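Local coordinates for vitamin B12-binding protein (Vibrio cholerae O395, PDB 5YSC), which binds vitamin B12 in the periplasm and probably delivers it to BtuC, the membrane subunit of the BtuCDF import complex, at residues E21-L26 / P78-A83. Sequence-based numbering, arbitrary orientation.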
ATOM      1  N   GLU A  21     -23.545   9.971   4.835  1.00 28.79           N
ATOM      2  CA  GLU A  21     -23.507  10.486   6.145  1.00 32.45           C
ATOM      3  C   GLU A  21     -22.899   9.605   7.191  1.00 29.35           C
ATOM      4  O   GLU A  21     -22.552  10.103   8.169  1.00 28.16           O
ATOM      5  CB  GLU A  21     -24.910  10.768   6.636  1.00 38.34           C
ATOM      6  CG  GLU A  21     -25.568  11.995   6.067  1.00 44.82           C
ATOM      7  CD  GLU A  21     -24.775  13.300   6.183  1.00 47.95           C
ATOM      8  OE1 GLU A  21     -24.789  14.061   5.219  1.00 48.91           O
ATOM      9  OE2 GLU A  21     -24.241  13.563   7.226  1.00 47.25           O
ATOM     10  N   ARG A  22     -22.795   8.307   6.942  1.00 24.25           N
ATOM     11  CA  ARG A  22     -22.283   7.333   7.907  1.00 21.73           C
ATOM     12  C   ARG A  22     -21.378   6.376   7.125  1.00 20.83           C
ATOM     13  O   ARG A  22     -21.854   5.418   6.517  1.00 21.33           O
ATOM     14  CB  ARG A  22     -23.413   6.582   8.600  1.00 24.39           C
ATOM     15  CG  ARG A  22     -24.345   7.463   9.416  1.00 30.54           C
ATOM     16  CD  ARG A  22     -25.255   6.623  10.256  1.00 33.29           C
ATOM     17  NE  ARG A  22     -24.475   5.833  11.198  1.00 39.12           N
ATOM     18  CZ  ARG A  22     -24.089   6.266  12.392  1.00 41.58           C
ATOM     19  NH1 ARG A  22     -24.425   7.476  12.805  1.00 42.28           N
ATOM     20  NH2 ARG A  22     -23.365   5.482  13.173  1.00 35.43           N
ATOM     21  N   ILE A  23     -20.076   6.649   7.105  1.00 21.60           N
ATOM     22  CA  ILE A  23     -19.164   5.925   6.217  1.00 18.61           C
ATOM     23  C   ILE A  23     -18.296   4.992   7.052  1.00 19.29           C
ATOM     24  O   ILE A  23     -17.850   5.354   8.137  1.00 17.23           O
ATOM     25  CB  ILE A  23     -18.312   6.907   5.385  1.00 18.78           C
ATOM     26  CG1 ILE A  23     -19.216   7.853   4.600  1.00 22.08           C
ATOM     27  CG2 ILE A  23     -17.449   6.173   4.362  1.00 17.18           C
ATOM     28  CD1 ILE A  23     -18.472   8.912   3.790  1.00 19.99           C
ATOM     29  N   ILE A  24     -18.056   3.780   6.553  1.00 17.01           N
ATOM     30  CA  ILE A  24     -17.166   2.834   7.224  1.00 15.94           C
ATOM     31  C   ILE A  24     -16.046   2.483   6.268  1.00 15.69           C
ATOM     32  O   ILE A  24     -16.298   2.225   5.091  1.00 15.77           O
ATOM     33  CB  ILE A  24     -17.926   1.579   7.668  1.00 16.70           C
ATOM     34  CG1 ILE A  24     -18.860   1.944   8.831  1.00 16.74           C
ATOM     35  CG2 ILE A  24     -16.971   0.447   8.085  1.00 16.19           C
ATOM     36  CD1 ILE A  24     -19.668   0.756   9.358  1.00 22.21           C
ATOM     37  N   SER A  25     -14.810   2.482   6.774  1.00 13.56           N
ATOM     38  CA  SER A  25     -13.625   2.074   6.022  1.00 12.12           C
ATOM     39  C   SER A  25     -13.115   0.751   6.564  1.00 14.25           C
ATOM     40  O   SER A  25     -12.939   0.590   7.783  1.00 11.52           O
ATOM     41  CB  SER A  25     -12.513   3.115   6.134  1.00 11.13           C
ATOM     42  OG  SER A  25     -11.303   2.557   5.690  1.00 10.75           O
ATOM     43  N   LEU A  26     -12.832  -0.166   5.654  1.00 10.27           N
ATOM     44  CA  LEU A  26     -12.354  -1.491   6.031  1.00 12.02           C
ATOM     45  C   LEU A  26     -10.849  -1.680   5.820  1.00 11.94           C
ATOM     46  O   LEU A  26     -10.383  -2.820   5.832  1.00 12.55           O
ATOM     47  CB  LEU A  26     -13.133  -2.556   5.269  1.00 13.44           C
ATOM     48  CG  LEU A  26     -14.657  -2.528   5.451  1.00 12.00           C
ATOM     49  CD1 LEU A  26     -15.278  -3.648   4.624  1.00 12.61           C
ATOM     50  CD2 LEU A  26     -15.081  -2.668   6.912  1.00 15.81           C
ATOM     51  N   PRO A  78     -24.280   1.954   8.217  1.00 24.85           N
ATOM     52  CA  PRO A  78     -23.592   2.816   7.261  1.00 24.32           C
ATOM     53  C   PRO A  78     -24.403   2.975   5.996  1.00 28.84           C
ATOM     54  O   PRO A  78     -25.119   2.065   5.579  1.00 29.73           O
ATOM     55  CB  PRO A  78     -22.274   2.067   6.998  1.00 19.03           C
ATOM     56  CG  PRO A  78     -22.670   0.628   7.090  1.00 21.98           C
ATOM     57  CD  PRO A  78     -23.675   0.606   8.252  1.00 25.75           C
ATOM     58  N   ASP A  79     -24.303   4.145   5.371  1.00 24.77           N
ATOM     59  CA  ASP A  79     -24.843   4.295   4.031  1.00 25.95           C
ATOM     60  C   ASP A  79     -23.766   4.179   2.968  1.00 24.65           C
ATOM     61  O   ASP A  79     -24.087   4.201   1.780  1.00 25.77           O
ATOM     62  CB  ASP A  79     -25.613   5.619   3.897  1.00 28.70           C
ATOM     63  CG  ASP A  79     -24.786   6.840   4.252  1.00 28.50           C
ATOM     64  OD1 ASP A  79     -23.583   6.692   4.544  1.00 27.38           O
ATOM     65  OD2 ASP A  79     -25.342   7.962   4.238  1.00 34.35           O
ATOM     66  N   LEU A  80     -22.502   4.018   3.377  1.00 21.42           N
ATOM     67  CA  LEU A  80     -21.413   3.719   2.452  1.00 20.39           C
ATOM     68  C   LEU A  80     -20.323   2.940   3.186  1.00 20.65           C
ATOM     69  O   LEU A  80     -19.879   3.375   4.247  1.00 19.25           O
ATOM     70  CB  LEU A  80     -20.819   5.007   1.870  1.00 19.99           C
ATOM     71  CG  LEU A  80     -19.574   4.795   1.005  1.00 17.35           C
ATOM     72  CD1 LEU A  80     -19.958   4.005  -0.238  1.00 19.46           C
ATOM     73  CD2 LEU A  80     -18.924   6.132   0.636  1.00 18.48           C
ATOM     74  N   ILE A  81     -19.859   1.830   2.598  1.00 18.35           N
ATOM     75  CA  ILE A  81     -18.750   1.043   3.115  1.00 17.53           C
ATOM     76  C   ILE A  81     -17.659   1.079   2.051  1.00 15.88           C
ATOM     77  O   ILE A  81     -17.922   0.843   0.870  1.00 17.50           O
ATOM     78  CB  ILE A  81     -19.163  -0.410   3.444  1.00 16.59           C
ATOM     79  CG1 ILE A  81     -20.264  -0.448   4.503  1.00 16.87           C
ATOM     80  CG2 ILE A  81     -17.947  -1.233   3.853  1.00 17.31           C
ATOM     81  CD1 ILE A  81     -20.726  -1.840   4.892  1.00 19.52           C
ATOM     82  N   ILE A  82     -16.444   1.426   2.454  1.00 12.22           N
ATOM     83  CA  ILE A  82     -15.294   1.460   1.569  1.00 10.98           C
ATOM     84  C   ILE A  82     -14.494   0.191   1.779  1.00 12.43           C
ATOM     85  O   ILE A  82     -13.834   0.032   2.804  1.00 11.98           O
ATOM     86  CB  ILE A  82     -14.405   2.688   1.812  1.00 12.00           C
ATOM     87  CG1 ILE A  82     -15.237   3.959   1.795  1.00 13.51           C
ATOM     88  CG2 ILE A  82     -13.343   2.722   0.742  1.00 10.46           C
ATOM     89  CD1 ILE A  82     -14.420   5.164   2.238  1.00 13.58           C
ATOM     90  N   ALA A  83     -14.600  -0.733   0.829  1.00 12.51           N
ATOM     91  CA  ALA A  83     -14.001  -2.051   0.985  1.00 12.77           C
ATOM     92  C   ALA A  83     -12.663  -2.162   0.283  1.00 12.90           C
ATOM     93  O   ALA A  83     -12.356  -1.441  -0.652  1.00 12.76           O
ATOM     94  CB  ALA A  83     -14.923  -3.134   0.443  1.00 14.47           C
TER
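D79 and the backbone of E21 and R22 meet just before the first bridge, I23 with L80, of a parallel strand pair, a worked example of a carboxylate extending a hydrogen-bond ladder at its N-terminal end. From CB, the D79 side chain turns into the crowded position between its own N and carbonyl carbon (chi1 56°), which swings CG across to segment 21-26, 3.4 Å from E21 N. At the tip the oxygens part company: OD2 takes the N-H of E21 on its syn lone pair, 2.8 Å and almost straight, whereas OD1 receives R22 N at 3.0 Å from above the carboxylate plane. OD1 also lies 2.9 Å from R22 O, an acceptor with no proton to offer. The backbone answers, D79 N donating to R22 O at 3.0 Å. Beyond this, strands 23-25 and 80-83 run alongside each other, I24 N giving to L80 O, I24 O accepting I82 N at 2.8 Å, and I82 O accepting L26 N. Side chains alternate between the faces. On one, I23 CG2 meets I82 CD1 at 3.8 Å, with helix 28-36 packed against I82; on the other, I24 CD1 meets CB and CG of P78, L26 CD1 reaches I81 CG2, and I73 of helix 70-76 packs against I24, P78 and I81. These are the two central strands of a four-stranded parallel sheet in one lobe. Two N-H groups limit the carboxylate's rotation and would probably offset both its negative charge and the closeness of that carbonyl.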